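Local atomic coordinates of putative polyketide cyclase (Silicibacter sp. TM1040, PDB entry 3F8H), a protein that is of unproven function but carries a SnoaL-like domain and may act as a polyketide cyclase or related enzyme on a small organic substrate. Residues S44-H49 with L131-T136; T90-E95 with F125-G130; N99-A104 with A112-Y117. All coordinates share one frame; numbering follows the deposited sequence.

Contact 1: residues S44-H49 with L131-T136; sequences SEDVAH and LITRVT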
ATOM      1  N   SER A  44      17.598  -1.145  10.410  1.00 43.45           N
ATOM      2  CA  SER A  44      17.992  -1.099  11.826  1.00 45.79           C
ATOM      3  C   SER A  44      18.005  -2.518  12.414  1.00 44.83           C
ATOM      4  O   SER A  44      17.367  -3.433  11.903  1.00 42.57           O
ATOM      5  CB  SER A  44      17.044  -0.227  12.670  1.00 46.23           C
ATOM      6  OG  SER A  44      15.770  -0.827  12.758  1.00 48.55           O
ATOM      7  N   GLU A  45      18.756  -2.662  13.506  1.00 45.14           N
ATOM      8  CA  GLU A  45      18.896  -3.940  14.194  1.00 45.97           C
ATOM      9  C   GLU A  45      17.556  -4.398  14.716  1.00 44.25           C
ATOM     10  O   GLU A  45      17.289  -5.582  14.878  1.00 44.87           O
ATOM     11  CB  GLU A  45      19.902  -3.829  15.343  1.00 48.37           C
ATOM     12  CG  GLU A  45      21.344  -3.667  14.886  1.00 56.85           C
ATOM     13  CD  GLU A  45      21.921  -4.964  14.362  1.00 65.55           C
ATOM     14  OE1 GLU A  45      21.154  -5.940  14.260  1.00 66.28           O
ATOM     15  OE2 GLU A  45      23.146  -5.025  14.097  1.00 73.83           O
ATOM     16  N   ASP A  46      16.686  -3.439  14.952  1.00 43.60           N
ATOM     17  CA  ASP A  46      15.334  -3.741  15.500  1.00 44.07           C
ATOM     18  C   ASP A  46      14.202  -3.660  14.456  1.00 42.70           C
ATOM     19  O   ASP A  46      13.009  -3.571  14.749  1.00 43.32           O
ATOM     20  CB  ASP A  46      15.056  -2.870  16.689  1.00 46.42           C
ATOM     21  CG  ASP A  46      15.034  -1.402  16.348  1.00 52.54           C
ATOM     22  OD1 ASP A  46      15.522  -1.014  15.264  1.00 57.18           O
ATOM     23  OD2 ASP A  46      14.536  -0.641  17.189  1.00 59.18           O
ATOM     24  N   VAL A  47      14.593  -3.775  13.214  1.00 40.19           N
ATOM     25  CA  VAL A  47      13.616  -3.682  12.118  1.00 39.00           C
ATOM     26  C   VAL A  47      12.416  -4.637  12.311  1.00 41.43           C
ATOM     27  O   VAL A  47      12.562  -5.811  12.652  1.00 41.76           O
ATOM     28  CB  VAL A  47      14.269  -3.924  10.762  1.00 38.96           C
ATOM     29  CG1 VAL A  47      14.803  -5.390  10.679  1.00 41.48           C
ATOM     30  CG2 VAL A  47      13.281  -3.547   9.617  1.00 37.95           C
ATOM     31  N   ALA A  48      11.229  -4.054  12.148  1.00 40.23           N
ATOM     32  CA  ALA A  48       9.979  -4.751  12.200  1.00 40.82           C
ATOM     33  C   ALA A  48       9.426  -4.904  10.805  1.00 41.47           C
ATOM     34  O   ALA A  48       8.939  -3.953  10.195  1.00 43.05           O
ATOM     35  CB  ALA A  48       8.953  -4.039  13.135  1.00 41.56           C
ATOM     36  N   HIS A  49       9.460  -6.162  10.349  1.00 41.43           N
ATOM     37  CA  HIS A  49       8.967  -6.580   9.052  1.00 40.40           C
ATOM     38  C   HIS A  49       7.566  -7.138   9.244  1.00 42.81           C
ATOM     39  O   HIS A  49       7.334  -8.211   9.807  1.00 41.36           O
ATOM     40  CB  HIS A  49       9.917  -7.577   8.440  1.00 41.66           C
ATOM     41  CG  HIS A  49       9.470  -8.132   7.127  1.00 37.48           C
ATOM     42  ND1 HIS A  49       9.850  -9.391   6.697  1.00 42.50           N
ATOM     43  CD2 HIS A  49       8.688  -7.620   6.149  1.00 39.94           C
ATOM     44  CE1 HIS A  49       9.340  -9.617   5.505  1.00 41.32           C
ATOM     45  NE2 HIS A  49       8.613  -8.566   5.156  1.00 40.89           N
ATOM     46  N   LEU A 131      17.899   4.730   9.000  1.00 41.59           N
ATOM     47  CA  LEU A 131      17.696   3.332   8.810  1.00 42.55           C
ATOM     48  C   LEU A 131      16.221   2.934   8.896  1.00 41.33           C
ATOM     49  O   LEU A 131      15.445   3.459   9.650  1.00 41.57           O
ATOM     50  CB  LEU A 131      18.507   2.559   9.846  1.00 43.90           C
ATOM     51  CG  LEU A 131      20.028   2.800   9.707  1.00 46.90           C
ATOM     52  CD1 LEU A 131      20.783   2.098  10.803  1.00 47.94           C
ATOM     53  CD2 LEU A 131      20.494   2.323   8.318  1.00 45.24           C
ATOM     54  N   ILE A 132      15.871   1.958   8.090  1.00 41.25           N
ATOM     55  CA  ILE A 132      14.508   1.439   8.058  1.00 40.98           C
ATOM     56  C   ILE A 132      14.211   0.651   9.318  1.00 41.23           C
ATOM     57  O   ILE A 132      14.886  -0.329   9.617  1.00 40.60           O
ATOM     58  CB  ILE A 132      14.273   0.544   6.838  1.00 41.37           C
ATOM     59  CG1 ILE A 132      14.398   1.379   5.553  1.00 42.68           C
ATOM     60  CG2 ILE A 132      12.868  -0.138   6.952  1.00 41.07           C
ATOM     61  CD1 ILE A 132      14.556   0.512   4.265  1.00 43.54           C
ATOM     62  N   THR A 133      13.203   1.089  10.063  1.00 40.37           N
ATOM     63  CA  THR A 133      12.832   0.425  11.316  1.00 39.06           C
ATOM     64  C   THR A 133      11.537  -0.377  11.196  1.00 40.01           C
ATOM     65  O   THR A 133      11.131  -1.131  12.105  1.00 38.63           O
ATOM     66  CB  THR A 133      12.652   1.442  12.465  1.00 41.96           C
ATOM     67  OG1 THR A 133      11.599   2.348  12.129  1.00 40.16           O
ATOM     68  CG2 THR A 133      13.989   2.219  12.763  1.00 41.20           C
ATOM     69  N   ARG A 134      10.863  -0.129  10.093  1.00 39.23           N
ATOM     70  CA  ARG A 134       9.655  -0.866   9.727  1.00 39.94           C
ATOM     71  C   ARG A 134       9.430  -0.874   8.240  1.00 41.05           C
ATOM     72  O   ARG A 134       9.622   0.131   7.555  1.00 41.72           O
ATOM     73  CB  ARG A 134       8.394  -0.249  10.332  1.00 41.37           C
ATOM     74  CG  ARG A 134       7.204  -0.921   9.662  1.00 50.57           C
ATOM     75  CD  ARG A 134       5.909  -0.403  10.057  1.00 53.57           C
ATOM     76  NE  ARG A 134       5.643   0.997   9.717  1.00 52.44           N
ATOM     77  CZ  ARG A 134       4.814   1.417   8.760  1.00 51.57           C
ATOM     78  NH1 ARG A 134       4.161   0.574   7.959  1.00 46.13           N
ATOM     79  NH2 ARG A 134       4.642   2.715   8.621  1.00 48.77           N
ATOM     80  N   VAL A 135       8.953  -2.022   7.796  1.00 41.97           N
ATOM     81  CA  VAL A 135       8.656  -2.328   6.399  0.50 42.86           C
ATOM     82  C   VAL A 135       7.343  -3.077   6.284  1.00 42.31           C
ATOM     83  O   VAL A 135       7.187  -4.123   6.907  1.00 41.27           O
ATOM     84  CB  VAL A 135       9.716  -3.304   5.784  0.50 44.37           C
ATOM     85  CG1 VAL A 135       9.251  -3.819   4.432  0.50 44.66           C
ATOM     86  CG2 VAL A 135      11.071  -2.667   5.677  0.50 48.28           C
ATOM     87  N   THR A 136       6.414  -2.526   5.511  1.00 42.77           N
ATOM     88  CA  THR A 136       5.133  -3.187   5.186  1.00 43.54           C
ATOM     89  C   THR A 136       4.932  -3.084   3.685  1.00 43.14           C
ATOM     90  O   THR A 136       5.154  -2.058   3.106  1.00 44.07           O
ATOM     91  CB  THR A 136       3.863  -2.601   5.869  1.00 46.07           C
ATOM     92  OG1 THR A 136       4.109  -2.299   7.255  1.00 49.96           O
ATOM     93  CG2 THR A 136       2.760  -3.634   5.790  1.00 48.59           C
TER
HETATM   94  O   HOH W   1      11.356  -1.329  14.897  1.00 49.99           O

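Contact 2: residues T90-E95 with F125-G130; sequences TRAAAE and FDLRDG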
ATOM      1  N   THR A  90      11.197  10.467   8.755  1.00 42.20           N
ATOM      2  CA  THR A  90      10.909   9.298   9.592  1.00 41.27           C
ATOM      3  C   THR A  90       9.884   8.352   9.014  1.00 40.44           C
ATOM      4  O   THR A  90       9.574   7.285   9.590  1.00 39.34           O
ATOM      5  CB  THR A  90      10.434   9.724  10.993  1.00 41.55           C
ATOM      6  OG1 THR A  90       9.188  10.438  10.893  1.00 40.39           O
ATOM      7  CG2 THR A  90      11.512  10.606  11.642  1.00 44.03           C
ATOM      8  N   ARG A  91       9.334   8.771   7.900  1.00 38.19           N
ATOM      9  CA  ARG A  91       8.335   7.948   7.204  1.00 39.39           C
ATOM     10  C   ARG A  91       8.544   8.059   5.705  1.00 39.57           C
ATOM     11  O   ARG A  91       8.900   9.129   5.182  1.00 41.15           O
ATOM     12  CB  ARG A  91       6.896   8.419   7.564  1.00 39.82           C
ATOM     13  CG  ARG A  91       6.582   8.571   9.032  1.00 39.34           C
ATOM     14  CD  ARG A  91       6.287   7.245   9.664  1.00 44.70           C
ATOM     15  NE  ARG A  91       5.094   6.680   9.037  1.00 45.36           N
ATOM     16  CZ  ARG A  91       3.847   6.836   9.479  1.00 49.55           C
ATOM     17  NH1 ARG A  91       3.581   7.498  10.580  1.00 46.32           N
ATOM     18  NH2 ARG A  91       2.848   6.292   8.848  1.00 47.92           N
ATOM     19  N   ALA A  92       8.271   6.963   5.015  1.00 39.70           N
ATOM     20  CA  ALA A  92       8.361   6.903   3.551  1.00 39.25           C
ATOM     21  C   ALA A  92       7.415   5.866   2.970  1.00 38.22           C
ATOM     22  O   ALA A  92       6.894   5.023   3.678  1.00 38.32           O
ATOM     23  CB  ALA A  92       9.809   6.608   3.083  1.00 39.39           C
ATOM     24  N   ALA A  93       7.181   6.018   1.678  1.00 38.25           N
ATOM     25  CA  ALA A  93       6.298   5.173   0.892  1.00 40.92           C
ATOM     26  C   ALA A  93       6.875   4.993  -0.487  1.00 41.86           C
ATOM     27  O   ALA A  93       7.629   5.796  -0.952  1.00 40.62           O
ATOM     28  CB  ALA A  93       4.893   5.759   0.790  1.00 40.98           C
ATOM     29  N   ALA A  94       6.551   3.869  -1.101  1.00 42.81           N
ATOM     30  CA  ALA A  94       7.003   3.638  -2.459  1.00 43.38           C
ATOM     31  C   ALA A  94       5.965   2.862  -3.205  1.00 41.97           C
ATOM     32  O   ALA A  94       5.363   1.929  -2.671  1.00 40.42           O
ATOM     33  CB  ALA A  94       8.330   2.884  -2.452  1.00 44.11           C
ATOM     34  N   GLU A  95       5.763   3.268  -4.445  1.00 39.85           N
ATOM     35  CA  GLU A  95       4.847   2.572  -5.353  1.00 38.59           C
ATOM     36  C   GLU A  95       5.648   2.148  -6.575  1.00 39.29           C
ATOM     37  O   GLU A  95       6.503   2.890  -7.094  1.00 38.57           O
ATOM     38  CB  GLU A  95       3.666   3.444  -5.764  1.00 39.13           C
ATOM     39  CG  GLU A  95       2.559   2.563  -6.314  1.00 43.46           C
ATOM     40  CD  GLU A  95       1.318   3.311  -6.765  1.00 44.22           C
ATOM     41  OE1 GLU A  95       1.360   4.536  -7.036  1.00 42.67           O
ATOM     42  OE2 GLU A  95       0.291   2.647  -6.857  1.00 46.12           O
ATOM     43  N   PHE A 125       7.164   2.559   5.053  1.00 37.39           N
ATOM     44  CA  PHE A 125       8.321   2.459   5.934  1.00 37.31           C
ATOM     45  C   PHE A 125       8.338   3.489   7.035  1.00 38.17           C
ATOM     46  O   PHE A 125       7.835   4.613   6.889  1.00 38.81           O
ATOM     47  CB  PHE A 125       9.640   2.713   5.150  1.00 37.18           C
ATOM     48  CG  PHE A 125       9.824   1.861   3.927  1.00 37.06           C
ATOM     49  CD1 PHE A 125       9.301   2.250   2.708  1.00 40.39           C
ATOM     50  CD2 PHE A 125      10.558   0.691   3.997  1.00 39.12           C
ATOM     51  CE1 PHE A 125       9.487   1.486   1.564  1.00 41.41           C
ATOM     52  CE2 PHE A 125      10.723  -0.095   2.881  1.00 41.54           C
ATOM     53  CZ  PHE A 125      10.192   0.297   1.652  1.00 40.75           C
ATOM     54  N   ASP A 126       8.940   3.065   8.131  1.00 38.24           N
ATOM     55  CA  ASP A 126       9.346   3.974   9.193  1.00 39.88           C
ATOM     56  C   ASP A 126      10.890   3.962   9.148  1.00 40.25           C
ATOM     57  O   ASP A 126      11.515   2.966   8.827  1.00 37.43           O
ATOM     58  CB  ASP A 126       8.966   3.547  10.594  1.00 40.31           C
ATOM     59  CG  ASP A 126       7.465   3.451  10.845  1.00 46.69           C
ATOM     60  OD1 ASP A 126       6.649   4.044  10.143  1.00 48.95           O
ATOM     61  OD2 ASP A 126       7.108   2.737  11.822  1.00 57.02           O
ATOM     62  N   LEU A 127      11.483   5.083   9.494  1.00 39.19           N
ATOM     63  CA  LEU A 127      12.951   5.218   9.570  1.00 39.21           C
ATOM     64  C   LEU A 127      13.365   5.988  10.789  1.00 39.86           C
ATOM     65  O   LEU A 127      12.661   6.873  11.231  1.00 39.46           O
ATOM     66  CB  LEU A 127      13.494   5.947   8.334  1.00 40.32           C
ATOM     67  CG  LEU A 127      13.219   5.357   6.938  1.00 42.07           C
ATOM     68  CD1 LEU A 127      11.997   6.073   6.293  1.00 41.77           C
ATOM     69  CD2 LEU A 127      14.445   5.528   6.079  1.00 46.20           C
ATOM     70  N   ARG A 128      14.520   5.627  11.312  1.00 38.74           N
ATOM     71  CA  ARG A 128      15.124   6.318  12.429  1.00 39.77           C
ATOM     72  C   ARG A 128      16.652   6.374  12.203  1.00 39.32           C
ATOM     73  O   ARG A 128      17.288   5.391  11.823  1.00 40.29           O
ATOM     74  CB  ARG A 128      14.782   5.618  13.734  1.00 40.25           C
ATOM     75  CG  ARG A 128      15.454   6.217  14.955  1.00 45.41           C
ATOM     76  CD  ARG A 128      15.313   5.297  16.181  1.00 52.45           C
ATOM     77  NE  ARG A 128      16.022   4.019  16.000  1.00 61.27           N
ATOM     78  CZ  ARG A 128      15.465   2.805  16.079  1.00 62.21           C
ATOM     79  NH1 ARG A 128      14.182   2.660  16.397  1.00 65.93           N
ATOM     80  NH2 ARG A 128      16.207   1.724  15.886  1.00 60.51           N
ATOM     81  N   ASP A 129      17.203   7.565  12.344  1.00 39.69           N
ATOM     82  CA  ASP A 129      18.640   7.778  12.170  1.00 40.09           C
ATOM     83  C   ASP A 129      19.103   7.246  10.821  1.00 38.88           C
ATOM     84  O   ASP A 129      20.200   6.692  10.696  1.00 37.40           O
ATOM     85  CB  ASP A 129      19.405   7.059  13.256  1.00 38.31           C
ATOM     86  CG  ASP A 129      19.206   7.678  14.630  1.00 48.19           C
ATOM     87  OD1 ASP A 129      18.767   8.839  14.714  1.00 45.81           O
ATOM     88  OD2 ASP A 129      19.536   6.992  15.621  1.00 49.56           O
ATOM     89  N   GLY A 130      18.212   7.328   9.857  1.00 39.88           N
ATOM     90  CA  GLY A 130      18.527   6.966   8.452  1.00 41.41           C
ATOM     91  C   GLY A 130      18.359   5.506   8.047  1.00 42.41           C
ATOM     92  O   GLY A 130      18.657   5.087   6.919  1.00 42.74           O
TER
HETATM   93  O   HOH W   2       5.289   5.389   6.445  1.00 24.03           O

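Contact 3: residues N99-A104 with A112-Y117; sequences NGTYLA and ARQQSY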
ATOM      1  N   ASN A  99       7.818  -7.184 -11.630  1.00 42.41           N
ATOM      2  CA  ASN A  99       7.927  -8.082 -12.766  1.00 43.93           C
ATOM      3  C   ASN A  99       8.715  -9.303 -12.327  1.00 43.74           C
ATOM      4  O   ASN A  99       9.851  -9.161 -11.902  1.00 45.24           O
ATOM      5  CB  ASN A  99       8.721  -7.431 -13.884  1.00 44.61           C
ATOM      6  CG  ASN A  99       8.269  -6.028 -14.180  1.00 52.07           C
ATOM      7  OD1 ASN A  99       7.431  -5.847 -15.078  1.00 43.43           O
ATOM      8  ND2 ASN A  99       8.781  -5.014 -13.397  1.00 44.64           N
ATOM      9  N   GLY A 100       8.116 -10.486 -12.420  1.00 41.76           N
ATOM     10  CA  GLY A 100       8.807 -11.717 -12.016  1.00 39.97           C
ATOM     11  C   GLY A 100       8.472 -13.024 -12.693  1.00 40.10           C
ATOM     12  O   GLY A 100       7.641 -13.120 -13.554  1.00 40.99           O
ATOM     13  N   THR A 101       9.177 -14.026 -12.195  1.00 38.57           N
ATOM     14  CA  THR A 101       9.042 -15.435 -12.550  1.00 40.03           C
ATOM     15  C   THR A 101       8.956 -16.233 -11.262  1.00 40.59           C
ATOM     16  O   THR A 101       9.744 -16.041 -10.336  1.00 39.83           O
ATOM     17  CB  THR A 101      10.257 -15.893 -13.344  1.00 39.44           C
ATOM     18  OG1 THR A 101      10.421 -14.992 -14.445  1.00 41.52           O
ATOM     19  CG2 THR A 101      10.106 -17.372 -13.894  1.00 39.89           C
ATOM     20  N   TYR A 102       7.974 -17.123 -11.224  1.00 40.41           N
ATOM     21  CA  TYR A 102       7.720 -17.986 -10.050  1.00 39.93           C
ATOM     22  C   TYR A 102       8.529 -19.256 -10.241  1.00 40.46           C
ATOM     23  O   TYR A 102       8.201 -20.142 -11.064  1.00 41.84           O
ATOM     24  CB  TYR A 102       6.222 -18.181  -9.893  1.00 40.20           C
ATOM     25  CG  TYR A 102       5.733 -18.883  -8.656  1.00 41.45           C
ATOM     26  CD1 TYR A 102       6.445 -18.869  -7.474  1.00 44.17           C
ATOM     27  CD2 TYR A 102       4.488 -19.480  -8.656  1.00 41.29           C
ATOM     28  CE1 TYR A 102       5.933 -19.485  -6.332  1.00 43.64           C
ATOM     29  CE2 TYR A 102       3.987 -20.099  -7.558  1.00 42.48           C
ATOM     30  CZ  TYR A 102       4.692 -20.104  -6.391  1.00 46.90           C
ATOM     31  OH  TYR A 102       4.124 -20.733  -5.295  1.00 44.27           O
ATOM     32  N   LEU A 103       9.627 -19.293  -9.487  1.00 41.07           N
ATOM     33  CA  LEU A 103      10.676 -20.326  -9.600  1.00 40.58           C
ATOM     34  C   LEU A 103      10.429 -21.585  -8.813  1.00 40.60           C
ATOM     35  O   LEU A 103      10.672 -22.679  -9.289  1.00 39.66           O
ATOM     36  CB  LEU A 103      12.020 -19.763  -9.131  1.00 40.70           C
ATOM     37  CG  LEU A 103      12.535 -18.466  -9.764  1.00 42.64           C
ATOM     38  CD1 LEU A 103      13.803 -18.026  -9.034  1.00 39.54           C
ATOM     39  CD2 LEU A 103      12.766 -18.675 -11.261  1.00 43.06           C
ATOM     40  N   ALA A 104       9.981 -21.413  -7.584  1.00 40.88           N
ATOM     41  CA  ALA A 104       9.715 -22.552  -6.712  1.00 41.43           C
ATOM     42  C   ALA A 104       8.555 -22.279  -5.799  1.00 41.14           C
ATOM     43  O   ALA A 104       8.340 -21.169  -5.372  1.00 41.67           O
ATOM     44  CB  ALA A 104      10.993 -22.950  -5.909  1.00 41.29           C
ATOM     45  N   ALA A 112       4.604 -23.635  -8.436  1.00 47.60           N
ATOM     46  CA  ALA A 112       5.550 -22.885  -9.302  1.00 47.08           C
ATOM     47  C   ALA A 112       5.787 -23.695 -10.572  1.00 46.19           C
ATOM     48  O   ALA A 112       6.024 -24.891 -10.529  1.00 45.12           O
ATOM     49  CB  ALA A 112       6.877 -22.619  -8.599  1.00 46.27           C
ATOM     50  N   ARG A 113       5.711 -23.002 -11.699  1.00 45.73           N
ATOM     51  CA  ARG A 113       5.918 -23.609 -13.013  1.00 45.09           C
ATOM     52  C   ARG A 113       6.631 -22.631 -13.933  1.00 45.07           C
ATOM     53  O   ARG A 113       6.495 -22.685 -15.139  1.00 45.16           O
ATOM     54  CB  ARG A 113       4.571 -24.024 -13.641  1.00 45.65           C
ATOM     55  CG  ARG A 113       3.772 -25.024 -12.810  1.00 44.70           C
ATOM     56  CD  ARG A 113       2.406 -25.347 -13.432  1.00 48.24           C
ATOM     57  NE  ARG A 113       1.435 -24.256 -13.286  1.00 55.27           N
ATOM     58  CZ  ARG A 113       1.144 -23.373 -14.243  1.00 58.77           C
ATOM     59  NH1 ARG A 113       1.718 -23.471 -15.437  1.00 59.50           N
ATOM     60  NH2 ARG A 113       0.249 -22.409 -14.015  1.00 60.00           N
ATOM     61  N   GLN A 114       7.387 -21.740 -13.316  1.00 44.14           N
ATOM     62  CA  GLN A 114       8.173 -20.710 -13.995  1.00 44.02           C
ATOM     63  C   GLN A 114       7.254 -19.725 -14.688  1.00 45.12           C
ATOM     64  O   GLN A 114       7.574 -19.195 -15.738  1.00 46.13           O
ATOM     65  CB  GLN A 114       9.160 -21.304 -14.975  1.00 44.70           C
ATOM     66  CG  GLN A 114       9.914 -22.486 -14.419  1.00 46.64           C
ATOM     67  CD  GLN A 114      10.643 -22.167 -13.152  1.00 49.84           C
ATOM     68  OE1 GLN A 114      11.377 -21.175 -13.082  1.00 52.42           O
ATOM     69  NE2 GLN A 114      10.461 -23.013 -12.125  1.00 42.58           N
ATOM     70  N   GLN A 115       6.089 -19.524 -14.084  1.00 45.52           N
ATOM     71  CA  GLN A 115       5.099 -18.553 -14.576  1.00 44.52           C
ATOM     72  C   GLN A 115       5.630 -17.132 -14.411  1.00 43.68           C
ATOM     73  O   GLN A 115       6.204 -16.788 -13.375  1.00 43.40           O
ATOM     74  CB  GLN A 115       3.765 -18.544 -13.777  1.00 43.59           C
ATOM     75  CG  GLN A 115       3.012 -19.799 -13.549  1.00 47.07           C
ATOM     76  CD  GLN A 115       3.475 -20.524 -12.322  1.00 45.57           C
ATOM     77  OE1 GLN A 115       4.678 -20.638 -12.064  1.00 40.94           O
ATOM     78  NE2 GLN A 115       2.528 -21.050 -11.566  1.00 47.65           N
ATOM     79  N   SER A 116       5.362 -16.303 -15.414  1.00 42.45           N
ATOM     80  CA  SER A 116       5.697 -14.885 -15.329  1.00 45.02           C
ATOM     81  C   SER A 116       4.503 -14.097 -14.771  1.00 43.00           C
ATOM     82  O   SER A 116       3.325 -14.499 -14.862  1.00 43.17           O
ATOM     83  CB  SER A 116       6.166 -14.348 -16.690  1.00 46.22           C
ATOM     84  OG  SER A 116       5.071 -14.102 -17.526  1.00 53.22           O
ATOM     85  N   TYR A 117       4.809 -12.993 -14.121  1.00 41.34           N
ATOM     86  CA  TYR A 117       3.772 -12.152 -13.584  1.00 39.48           C
ATOM     87  C   TYR A 117       4.219 -10.688 -13.566  1.00 40.64           C
ATOM     88  O   TYR A 117       5.413 -10.348 -13.573  1.00 38.63           O
ATOM     89  CB  TYR A 117       3.360 -12.605 -12.164  1.00 40.35           C
ATOM     90  CG  TYR A 117       4.534 -12.717 -11.172  1.00 34.67           C
ATOM     91  CD1 TYR A 117       5.193 -13.921 -11.021  1.00 39.98           C
ATOM     92  CD2 TYR A 117       4.998 -11.627 -10.443  1.00 40.59           C
ATOM     93  CE1 TYR A 117       6.269 -14.061 -10.130  1.00 39.20           C
ATOM     94  CE2 TYR A 117       6.105 -11.755  -9.550  1.00 40.11           C
ATOM     95  CZ  TYR A 117       6.729 -12.979  -9.419  1.00 41.29           C
ATOM     96  OH  TYR A 117       7.808 -13.170  -8.576  1.00 41.64           O
TER

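Contact 1: residues S44-H49 with L131-T136
Ser44 leans over Thr133 with its hydroxyl: OG lies 3.5 Å from CG2 of Thr133 and about as far from the CA of that residue. The first torsion, chi1 68°, sets OG between the backbone N and carbonyl carbon of Ser44, a position from which it also binds OD1 of Asp46 across the turn. The backbone N of Ser44 meanwhile gives an almost straight bond (178°) to Ile132 O at 2.9 Å. At the end of the type I turn from Ser44 to Val47, CG2 of Val47 stands anti to its own N and points at Ile132, reaching the carbonyl oxygen and, more loosely, CG2. Ala48 is held through both its N and its O: the N binds Thr133 O, and the O receives Val135 N at 3.1 Å. A water bridges the carbonyls of Asp46 and Thr133, donating to both. CG of Arg134 runs past Ala48 O at 3.5 Å, while its guanidinium turns to Asp126 and to Glu95 of the second subunit. His49 directs its ring edge at Val135 O. This is parallel pairing of strands 47-50 and 131-139 in the mixed sheet of the SnoaL-like fold, with Thr133 and Arg134 forming a classic bulge opposite Asp126.

Contact 2: residues T90-E95 with F125-G130
Arg91 faces Asp126 as an antiparallel non-hydrogen-bonded pair, followed by the hydrogen-bonded pair of Ala92 and Phe125, and the short strand segments run at 142° to one another. Ala92 N binds Phe125 O at 3.0 Å and Phe125 N returns to Ala92 O at 2.8 Å; Leu127 N adds a bond to Thr90 O.

On the face carrying Arg91 and Asp126, the two side chains lie alongside each other and point the same way. The arginine chain is bent twice, at chi2 -80° and chi3 -63°, which folds NE back to 3.3 Å from OD1 of Asp126. OD1 lies well out of the guanidinium plane, so no N-H points at it and the bridge rests on charge; the same OD1 also forms a salt bridge with NH2 of Arg134. NE of Arg91 instead donates to a water at 2.9 Å, in the guanidinium plane, and that water donates to Phe125 O. NH2 of Arg91 reaches OE1 of Glu95 of the second subunit. Replacing Arg91 with an alanine would probably leave Asp126 with less compensating charge and strip the water of its NE donor, besides costing that Glu95 a salt-bridge partner.

On the face carrying Ala92, Phe125 and Leu127 the contact is apolar. CD1 of Leu127 meets CB of Ala92 at 3.9 Å, and the Phe125 ring presents its edge to Ala92 O and to CB of Ala94. Helix 23-33 packs on this face through Ile24 and Phe28, strand 131-139 flanks Phe125 with Ile132 and Val135, and the adjoining strand 74-85, outermost within this chain, touches Ala94 through Met81 and Ile83.

Contact 3: residues N99-A104 with A112-Y117
The Tyr102 ring carries CB of Ala112 over one face, 3.7 Å from its centroid and only 2° off the normal, a well-centred CH-pi contact. Tyr102 and Gln115 lie side by side, with ring and amide planes 27° apart. The Tyr117 ring spreads over Gly100: CA of Gly100 stands 3.8 Å from the ring centroid, its carbonyl carbon lies over the same face nearer the rim, and Tyr102 N comes to the ring edge. With chi1 54°, Tyr117 CG sits between its own N and carbonyl carbon, which swings the ring across the neighbouring strand.

Gly100 and Tyr117 exchange two backbone bonds, and Tyr102 N binds Gln115 O at 2.8 Å. Beyond this a weak bond from Gln114 N to Tyr102 O remains, and side chains add to it. Gln114, bent at chi2, brings NE2 back to Leu103 O at 2.9 Å, while its OE1 lies 3.4 Å from CD2 of Leu103, the two side chains crossing at about a right angle. Gln115 OE1 accepts from Arg113 N at 2.6 Å, and its NE2 binds Glu111 O and Val148 O.

Trp144 meets both tyrosine rings edge-to-face, and the hydroxyls bond outward, Tyr117 to Glu76 and Tyr102 to Pro110 O and Asp106 N. The chemistry implies a hairpin end fixed by aromatic faces laid on small residues, with glutamine amides bonding to backbone atoms near the end of the pairing.

All three contacts belong to one mixed sheet. Contacts 2 and 3 join the same strands, 91-102 and 115-128, near opposite ends, their centres about 29 Å apart; contact 1 pairs strand 131-139 with strand 47-50. Contacts 1 and 2 touch directly: Asp126 takes the backbone of Thr133 and the guanidinium of Arg134. All are partly buried, but contact 3 lies farthest out, its centre about 17 Å from the chain's centre against about 12 Å for the others, and has the most exposed residues. Contacts 1 and 2 turn apolar side chains inward, with Arg134 and Arg91 reaching Glu95 of the second subunit; contact 3, untouched by that subunit, relies on aromatic faces and glutamines. Contact 1 alone is parallel.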